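Local coordinates for protein adenosylmethionine-8-amino-7-oxononanoate aminotransferase (Methanocaldococcus jannaschii, PDB 6ZHK) that probably makes 7,8-diaminopelargonic acid for biotin synthesis by pyridoxal phosphate-dependent transfer of an amino group from S-adenosylmethionine to 8-amino-7-oxononanoate, at residues Y137-D142 against N321-E326; A257-D262 against L291-I296. One frame throughout, in Å; residues are numbered along the deposited sequence.

Interaction 1: residues Y137-D142 against N321-E326; sequences YVLRGD and NQFLGE
Leu139 puts one methyl over a face of the Phe323 ring, the tightly packed centre of this contact. CD1 of Leu139 stands 3.9 Å from the centroid of the Phe323 ring and 19° off its normal, a CH-pi contact displaced toward the rim on the side of CD2. The same CD1 also lies 3.4 Å from the backbone O of Gln322, and so meets ring and peptide together. Phe323 is buried, whereas Leu139 and Gln322 are only partly so.

Toward solvent the contact changes character. The Gln322 chain bends at its second torsion (chi2 -52°), which folds the amide back against the last helical turn. Its OE1 rests 3.5 Å from Arg140 CA and 3.8 Å from Leu139 CB, while its NE2 lies 3.8 Å from Arg140 CG. These are van der Waals contacts, and OE1 and the nearby Leu139 O are both acceptors. The guanidinium and amide planes stand nearly perpendicular (89°). Arg140 leads its charged end away from Gln322 and grips Asp142 side-on: NE bonds OD1 of Asp142 at 2.8 Å and NH1 bonds OD2 at 2.8 Å, while CE1 of Tyr137 lies over one guanidinium face. NH1 of Arg140 has a further salt-bridge partner in Asp262. Between Arg140 and Asp142, exposed Gly141 takes positive phi in a Schellman motif that ends the helix.

Trp22 of the second subunit meets Phe323 edge-to-face, and Gln27 of that subunit bonds to the backbone of Phe323 and Gly325, so the turn from Asn321 to Leu324 lies at the dimer interface. The contact thus joins the C-terminal end of helix 122-140, which Gln322 also touches at Tyr136 and Phe323 at Gln135, to the loop leaving helix 317-321, beyond strand 311-315 of the large sheet.

Interaction 2: residues A257-D262 against L291-I296; sequences ACKEND and LEKPDI
Lys259 reaches from the last turns of its helix to Leu291, and van der Waals contact of its aliphatic chain carries most of the interaction. With CG anti to the backbone N (chi1 -167°), the chain runs extended as far as CE, bringing CD 3.8 Å from CD2 of Leu291 and 3.5 Å from the Leu291 backbone O. Lys293 approaches from the other segment: its CE lies 3.8 Å from the backbone N of Lys259 and 3.9 Å from Lys259 CB. Cys258 is a looser neighbour, its CB 4.4 Å from the same CE.

Within 291-296 one salt bridge holds the lysine. NZ of the buried Lys293 bonds OD1 of Asp295 at 3.1 Å, meeting the oxygen on its syn side and 17° out of the carboxylate plane. The other oxygen, OD2, accepts the backbone N of Phe265, so one carboxylate ties the lysine to a neighbouring strand. Lys259 NZ and Lys293 NZ remain 5.0 Å apart, and Asp295 would probably ease their mutual repulsion.

Backbone turns frame the contact: Asp262 and Glu292 each take positive phi in a Schellman motif, and a cis peptide precedes Pro294. Helix 250-261 packs on strand 265-268 in a beta-alpha-beta crossover from strand 228-234, and the loop leads into the adjacent parallel strand 296-299, as expected of the alpha/beta large domain of fold-type I aminotransferases.

How the interactions relate
Both contacts set the C-terminal end of a helix, closed by a Schellman motif, against a loop, and neither is held by direct polar bonds between its segments. Interaction 1 lies farther from the chain centre and borders the second subunit, with an aromatic ring at its middle; interaction 2 stays within one subunit, beside the large sheet, and relies on lysine methylenes and leucine. Each is only partly buried. Nested within the loop closed by interaction 1, interaction 2 meets it directly: Arg140 NH1 and Asp262 OD2 form a salt bridge of 2.7 Å, joining the ends of helices 122-140 and 250-261.

Interaction 1: residues Y137-D142 against N321-E326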
ATOM      1  N   TYR A 137      12.022  10.955  17.621  1.00 12.67           N
ATOM      2  CA  TYR A 137      12.799  12.063  18.160  1.00 14.46           C
ATOM      3  C   TYR A 137      11.883  13.099  18.796  1.00 15.05           C
ATOM      4  O   TYR A 137      12.241  13.690  19.804  1.00 15.72           O
ATOM      5  CB  TYR A 137      13.673  12.732  17.093  1.00 13.13           C
ATOM      6  CG  TYR A 137      14.848  11.874  16.679  1.00 14.70           C
ATOM      7  CD1 TYR A 137      15.904  11.651  17.557  1.00 13.91           C
ATOM      8  CD2 TYR A 137      14.885  11.249  15.426  1.00 13.58           C
ATOM      9  CE1 TYR A 137      17.008  10.880  17.192  1.00 12.86           C
ATOM     10  CE2 TYR A 137      15.989  10.487  15.061  1.00 12.81           C
ATOM     11  CZ  TYR A 137      17.043  10.297  15.931  1.00 13.73           C
ATOM     12  OH  TYR A 137      18.099   9.514  15.537  1.00 11.97           O
ATOM     13  N   VAL A 138      10.678  13.304  18.238  1.00 15.47           N
ATOM     14  CA  VAL A 138       9.786  14.217  18.920  1.00 13.80           C
ATOM     15  C   VAL A 138       9.505  13.705  20.336  1.00 15.40           C
ATOM     16  O   VAL A 138       9.469  14.484  21.315  1.00 18.99           O
ATOM     17  CB  VAL A 138       8.467  14.308  18.140  1.00 14.46           C
ATOM     18  CG1 VAL A 138       7.403  14.980  18.977  1.00 16.51           C
ATOM     19  CG2 VAL A 138       8.670  14.999  16.798  1.00 14.33           C
ATOM     20  N   LEU A 139       9.232  12.410  20.467  1.00 13.11           N
ATOM     21  CA  LEU A 139       8.823  11.855  21.740  1.00 14.60           C
ATOM     22  C   LEU A 139      10.008  11.864  22.697  1.00 15.26           C
ATOM     23  O   LEU A 139       9.820  12.015  23.882  1.00 16.41           O
ATOM     24  CB  LEU A 139       8.329  10.401  21.550  1.00 15.98           C
ATOM     25  CG  LEU A 139       6.926  10.296  20.932  1.00 17.23           C
ATOM     26  CD1 LEU A 139       6.613   8.854  20.578  1.00 15.99           C
ATOM     27  CD2 LEU A 139       5.878  10.834  21.899  1.00 21.70           C
ATOM     28  N   ARG A 140      11.196  11.673  22.165  1.00 15.71           N
ATOM     29  CA  ARG A 140      12.381  11.610  23.011  1.00 16.10           C
ATOM     30  C   ARG A 140      12.790  13.017  23.480  1.00 15.90           C
ATOM     31  O   ARG A 140      13.652  13.155  24.355  1.00 18.85           O
ATOM     32  CB  ARG A 140      13.557  11.036  22.228  1.00 17.71           C
ATOM     33  CG  ARG A 140      14.710  10.549  23.105  1.00 17.23           C
ATOM     34  CD  ARG A 140      15.788   9.953  22.209  1.00 19.79           C
ATOM     35  NE  ARG A 140      16.531  10.941  21.398  1.00 17.50           N
ATOM     36  CZ  ARG A 140      17.737  10.752  20.909  1.00 15.58           C
ATOM     37  NH1 ARG A 140      18.339  11.726  20.272  1.00 17.47           N
ATOM     38  NH2 ARG A 140      18.323   9.572  21.004  1.00 16.98           N
ATOM     39  N   GLY A 141      12.145  14.063  22.951  1.00 15.58           N
ATOM     40  CA  GLY A 141      12.425  15.426  23.417  1.00 15.86           C
ATOM     41  C   GLY A 141      13.402  16.189  22.539  1.00 16.37           C
ATOM     42  O   GLY A 141      13.723  17.354  22.815  1.00 19.08           O
ATOM     43  N   ASP A 142      13.834  15.594  21.425  1.00 15.87           N
ATOM     44  CA  ASP A 142      14.668  16.339  20.481  1.00 15.80           C
ATOM     45  C   ASP A 142      13.860  17.342  19.671  1.00 16.18           C
ATOM     46  O   ASP A 142      12.697  17.087  19.385  1.00 16.71           O
ATOM     47  CB  ASP A 142      15.380  15.417  19.498  1.00 18.35           C
ATOM     48  CG  ASP A 142      16.223  14.360  20.177  1.00 19.86           C
ATOM     49  OD1 ASP A 142      15.673  13.579  20.954  1.00 20.24           O
ATOM     50  OD2 ASP A 142      17.426  14.322  19.885  1.00 24.88           O
ATOM     51  N   ASN A 321       9.976   1.582  22.161  1.00 13.82           N
ATOM     52  CA  ASN A 321       9.642   1.937  23.537  1.00 16.79           C
ATOM     53  C   ASN A 321       9.261   3.401  23.713  1.00 18.10           C
ATOM     54  O   ASN A 321       8.564   3.704  24.680  1.00 14.99           O
ATOM     55  CB  ASN A 321      10.823   1.682  24.480  1.00 16.17           C
ATOM     56  CG  ASN A 321      11.039   0.211  24.766  1.00 19.74           C
ATOM     57  OD1 ASN A 321      10.148  -0.597  24.567  1.00 18.31           O
ATOM     58  ND2 ASN A 321      12.252  -0.181  25.157  1.00 21.50           N
ATOM     59  N   GLN A 322       9.742   4.308  22.843  1.00 15.72           N
ATOM     60  CA  GLN A 322       9.400   5.712  22.926  1.00 17.54           C
ATOM     61  C   GLN A 322       7.901   5.901  22.758  1.00 17.77           C
ATOM     62  O   GLN A 322       7.384   6.901  23.228  1.00 16.90           O
ATOM     63  CB  GLN A 322      10.066   6.584  21.842  1.00 19.45           C
ATOM     64  CG  GLN A 322      11.435   7.132  22.197  1.00 22.56           C
ATOM     65  CD  GLN A 322      11.587   7.870  23.517  1.00 24.54           C
ATOM     66  OE1 GLN A 322      10.736   8.647  23.941  1.00 24.16           O
ATOM     67  NE2 GLN A 322      12.665   7.578  24.210  1.00 25.95           N
ATOM     68  N   PHE A 323       7.191   4.949  22.113  1.00 13.86           N
ATOM     69  CA  PHE A 323       5.771   5.156  21.820  1.00 14.13           C
ATOM     70  C   PHE A 323       4.862   4.525  22.883  1.00 15.32           C
ATOM     71  O   PHE A 323       3.623   4.514  22.746  1.00 16.02           O
ATOM     72  CB  PHE A 323       5.407   4.548  20.461  1.00 11.65           C
ATOM     73  CG  PHE A 323       6.133   5.185  19.307  1.00 12.96           C
ATOM     74  CD1 PHE A 323       7.464   4.899  19.051  1.00 10.44           C
ATOM     75  CD2 PHE A 323       5.460   6.069  18.470  1.00 14.13           C
ATOM     76  CE1 PHE A 323       8.092   5.492  17.953  1.00 13.82           C
ATOM     77  CE2 PHE A 323       6.097   6.696  17.389  1.00 14.78           C
ATOM     78  CZ  PHE A 323       7.428   6.418  17.124  1.00 14.67           C
ATOM     79  N   LEU A 324       5.472   4.051  23.969  1.00 16.48           N
ATOM     80  CA  LEU A 324       4.727   3.492  25.105  1.00 17.46           C
ATOM     81  C   LEU A 324       4.311   4.613  26.051  1.00 19.47           C
ATOM     82  O   LEU A 324       5.131   5.494  26.375  1.00 19.44           O
ATOM     83  CB  LEU A 324       5.661   2.513  25.845  1.00 14.41           C
ATOM     84  CG  LEU A 324       6.043   1.288  25.041  1.00 15.94           C
ATOM     85  CD1 LEU A 324       7.063   0.401  25.799  1.00 14.56           C
ATOM     86  CD2 LEU A 324       4.813   0.476  24.673  1.00 17.62           C
ATOM     87  N   GLY A 325       3.104   4.463  26.601  1.00 20.05           N
ATOM     88  CA  GLY A 325       2.566   5.380  27.597  1.00 23.85           C
ATOM     89  C   GLY A 325       1.088   5.097  27.873  1.00 23.74           C
ATOM     90  O   GLY A 325       0.541   4.119  27.386  1.00 19.50           O
ATOM     91  N   GLU A 326       0.421   5.982  28.619  1.00 22.48           N
ATOM     92  CA  GLU A 326      -0.987   5.784  28.894  1.00 24.50           C
ATOM     93  C   GLU A 326      -1.754   6.249  27.664  1.00 20.38           C
ATOM     94  O   GLU A 326      -1.279   7.123  26.943  1.00 19.99           O
ATOM     95  CB  GLU A 326      -1.343   6.635  30.107  1.00 27.16           C
ATOM     96  CG  GLU A 326      -0.899   5.918  31.367  1.00 38.37           C
ATOM     97  CD  GLU A 326      -1.584   6.522  32.575  1.00 57.96           C
ATOM     98  OE1 GLU A 326      -2.857   6.474  32.662  1.00 62.33           O
ATOM     99  OE2 GLU A 326      -0.852   7.086  33.407  1.00 66.09           O
TER

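Interaction 2: residues A257-D262 against L291-I296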
ATOM      1  N   ALA A 257      28.775   5.785  11.351  1.00 17.89           N
ATOM      2  CA  ALA A 257      28.608   7.226  11.467  1.00 20.58           C
ATOM      3  C   ALA A 257      27.246   7.567  12.084  1.00 18.03           C
ATOM      4  O   ALA A 257      27.170   8.470  12.923  1.00 15.37           O
ATOM      5  CB  ALA A 257      28.794   7.866  10.114  1.00 17.56           C
ATOM      6  N   CYS A 258      26.181   6.838  11.693  1.00 18.25           N
ATOM      7  CA  CYS A 258      24.878   7.046  12.332  1.00 17.99           C
ATOM      8  C   CYS A 258      24.926   6.738  13.831  1.00 19.88           C
ATOM      9  O   CYS A 258      24.412   7.481  14.671  1.00 20.15           O
ATOM     10  CB  CYS A 258      23.806   6.205  11.662  1.00 19.08           C
ATOM     11  SG  CYS A 258      23.464   6.760   9.976  1.00 18.93           S
ATOM     12  N   LYS A 259      25.605   5.653  14.207  1.00 22.41           N
ATOM     13  CA  LYS A 259      25.745   5.309  15.616  1.00 22.39           C
ATOM     14  C   LYS A 259      26.501   6.404  16.369  1.00 21.90           C
ATOM     15  O   LYS A 259      26.040   6.824  17.444  1.00 20.44           O
ATOM     16  CB  LYS A 259      26.420   3.935  15.762  1.00 27.04           C
ATOM     17  CG  LYS A 259      26.359   3.290  17.147  1.00 30.38           C
ATOM     18  CD  LYS A 259      27.018   1.905  17.192  1.00 31.91           C
ATOM     19  CE  LYS A 259      27.072   1.282  18.581  1.00 37.72           C
ATOM     20  NZ  LYS A 259      25.707   1.068  19.132  1.00 39.75           N
ATOM     21  N   GLU A 260      27.612   6.881  15.793  1.00 20.09           N
ATOM     22  CA  GLU A 260      28.481   7.825  16.488  1.00 21.92           C
ATOM     23  C   GLU A 260      27.831   9.199  16.582  1.00 23.67           C
ATOM     24  O   GLU A 260      28.200   9.968  17.469  1.00 22.64           O
ATOM     25  CB  GLU A 260      29.860   7.933  15.833  1.00 25.19           C
ATOM     26  CG  GLU A 260      30.690   6.712  16.165  1.00 29.98           C
ATOM     27  CD  GLU A 260      32.058   6.654  15.524  1.00 39.06           C
ATOM     28  OE1 GLU A 260      32.334   7.513  14.656  1.00 39.00           O
ATOM     29  OE2 GLU A 260      32.843   5.730  15.899  1.00 42.44           O
ATOM     30  N   ASN A 261      26.833   9.474  15.726  1.00 16.89           N
ATOM     31  CA  ASN A 261      26.250  10.806  15.674  1.00 19.85           C
ATOM     32  C   ASN A 261      24.779  10.803  16.061  1.00 17.83           C
ATOM     33  O   ASN A 261      24.111  11.821  15.854  1.00 18.45           O
ATOM     34  CB  ASN A 261      26.399  11.461  14.287  1.00 20.96           C
ATOM     35  CG  ASN A 261      27.826  11.795  13.891  1.00 24.65           C
ATOM     36  OD1 ASN A 261      28.533  11.031  13.198  1.00 25.04           O
ATOM     37  ND2 ASN A 261      28.256  12.981  14.262  1.00 22.89           N
ATOM     38  N   ASP A 262      24.280   9.710  16.657  1.00 17.66           N
ATOM     39  CA  ASP A 262      22.954   9.698  17.236  1.00 16.87           C
ATOM     40  C   ASP A 262      21.909   9.949  16.163  1.00 17.04           C
ATOM     41  O   ASP A 262      20.977  10.703  16.415  1.00 18.26           O
ATOM     42  CB  ASP A 262      22.794  10.725  18.374  1.00 20.24           C
ATOM     43  CG  ASP A 262      21.483  10.596  19.149  1.00 22.01           C
ATOM     44  OD1 ASP A 262      20.979   9.446  19.336  1.00 18.25           O
ATOM     45  OD2 ASP A 262      20.941  11.669  19.524  1.00 26.60           O
ATOM     46  N   LEU A 291      27.263  -3.347  15.321  1.00 22.12           N
ATOM     47  CA  LEU A 291      26.865  -1.957  15.444  1.00 23.02           C
ATOM     48  C   LEU A 291      25.391  -1.839  15.812  1.00 20.28           C
ATOM     49  O   LEU A 291      24.970  -0.773  16.240  1.00 21.46           O
ATOM     50  CB  LEU A 291      27.093  -1.218  14.115  1.00 21.48           C
ATOM     51  CG  LEU A 291      28.563  -0.991  13.727  1.00 25.85           C
ATOM     52  CD1 LEU A 291      28.673  -0.507  12.286  1.00 24.06           C
ATOM     53  CD2 LEU A 291      29.205   0.020  14.661  1.00 24.38           C
ATOM     54  N   GLU A 292      24.673  -2.963  15.768  1.00 19.88           N
ATOM     55  CA  GLU A 292      23.233  -2.967  15.978  1.00 21.04           C
ATOM     56  C   GLU A 292      22.606  -1.993  14.981  1.00 17.25           C
ATOM     57  O   GLU A 292      21.732  -1.228  15.358  1.00 19.08           O
ATOM     58  CB  GLU A 292      22.848  -2.736  17.455  1.00 25.02           C
ATOM     59  CG  GLU A 292      23.287  -3.926  18.312  1.00 26.97           C
ATOM     60  CD  GLU A 292      23.187  -3.763  19.812  1.00 31.21           C
ATOM     61  OE1 GLU A 292      22.245  -3.118  20.266  1.00 34.48           O
ATOM     62  OE2 GLU A 292      24.048  -4.335  20.512  1.00 41.22           O
ATOM     63  N   LYS A 293      23.067  -2.042  13.711  1.00 15.13           N
ATOM     64  CA  LYS A 293      22.439  -1.228  12.675  1.00 15.71           C
ATOM     65  C   LYS A 293      22.015  -2.149  11.556  1.00 15.94           C
ATOM     66  O   LYS A 293      22.624  -3.207  11.338  1.00 18.42           O
ATOM     67  CB  LYS A 293      23.438  -0.204  12.154  1.00 17.88           C
ATOM     68  CG  LYS A 293      23.808   0.838  13.195  1.00 19.93           C
ATOM     69  CD  LYS A 293      22.692   1.864  13.322  1.00 25.60           C
ATOM     70  CE  LYS A 293      22.948   2.894  14.396  1.00 23.82           C
ATOM     71  NZ  LYS A 293      22.356   2.425  15.679  1.00 31.60           N
ATOM     72  N   PRO A 294      20.963  -1.821  10.782  1.00 14.29           N
ATOM     73  CA  PRO A 294      20.199  -0.588  10.923  1.00 14.45           C
ATOM     74  C   PRO A 294      19.254  -0.613  12.114  1.00 13.91           C
ATOM     75  O   PRO A 294      18.877  -1.673  12.582  1.00 14.66           O
ATOM     76  CB  PRO A 294      19.319  -0.629   9.664  1.00 15.64           C
ATOM     77  CG  PRO A 294      19.027  -2.119   9.460  1.00 13.48           C
ATOM     78  CD  PRO A 294      20.415  -2.719   9.782  1.00 14.06           C
ATOM     79  N   ASP A 295      18.758   0.578  12.486  1.00 13.59           N
ATOM     80  CA  ASP A 295      17.756   0.714  13.522  1.00 13.96           C
ATOM     81  C   ASP A 295      16.394   0.296  13.019  1.00 15.50           C
ATOM     82  O   ASP A 295      15.574  -0.213  13.785  1.00 13.23           O
ATOM     83  CB  ASP A 295      17.652   2.182  13.962  1.00 16.49           C
ATOM     84  CG  ASP A 295      18.983   2.627  14.516  1.00 19.18           C
ATOM     85  OD1 ASP A 295      19.280   2.187  15.660  1.00 21.33           O
ATOM     86  OD2 ASP A 295      19.728   3.313  13.778  1.00 16.70           O
ATOM     87  N   ILE A 296      16.183   0.471  11.730  1.00 12.28           N
ATOM     88  CA  ILE A 296      14.906   0.095  11.140  1.00 12.47           C
ATOM     89  C   ILE A 296      15.225  -0.560   9.798  1.00 13.04           C
ATOM     90  O   ILE A 296      16.035  -0.057   9.060  1.00 16.53           O
ATOM     91  CB  ILE A 296      13.997   1.321  10.911  1.00 12.90           C
ATOM     92  CG1 ILE A 296      13.813   2.176  12.166  1.00 13.04           C
ATOM     93  CG2 ILE A 296      12.670   0.907  10.299  1.00 12.13           C
ATOM     94  CD1 ILE A 296      12.746   3.286  11.961  1.00 14.31           C
TER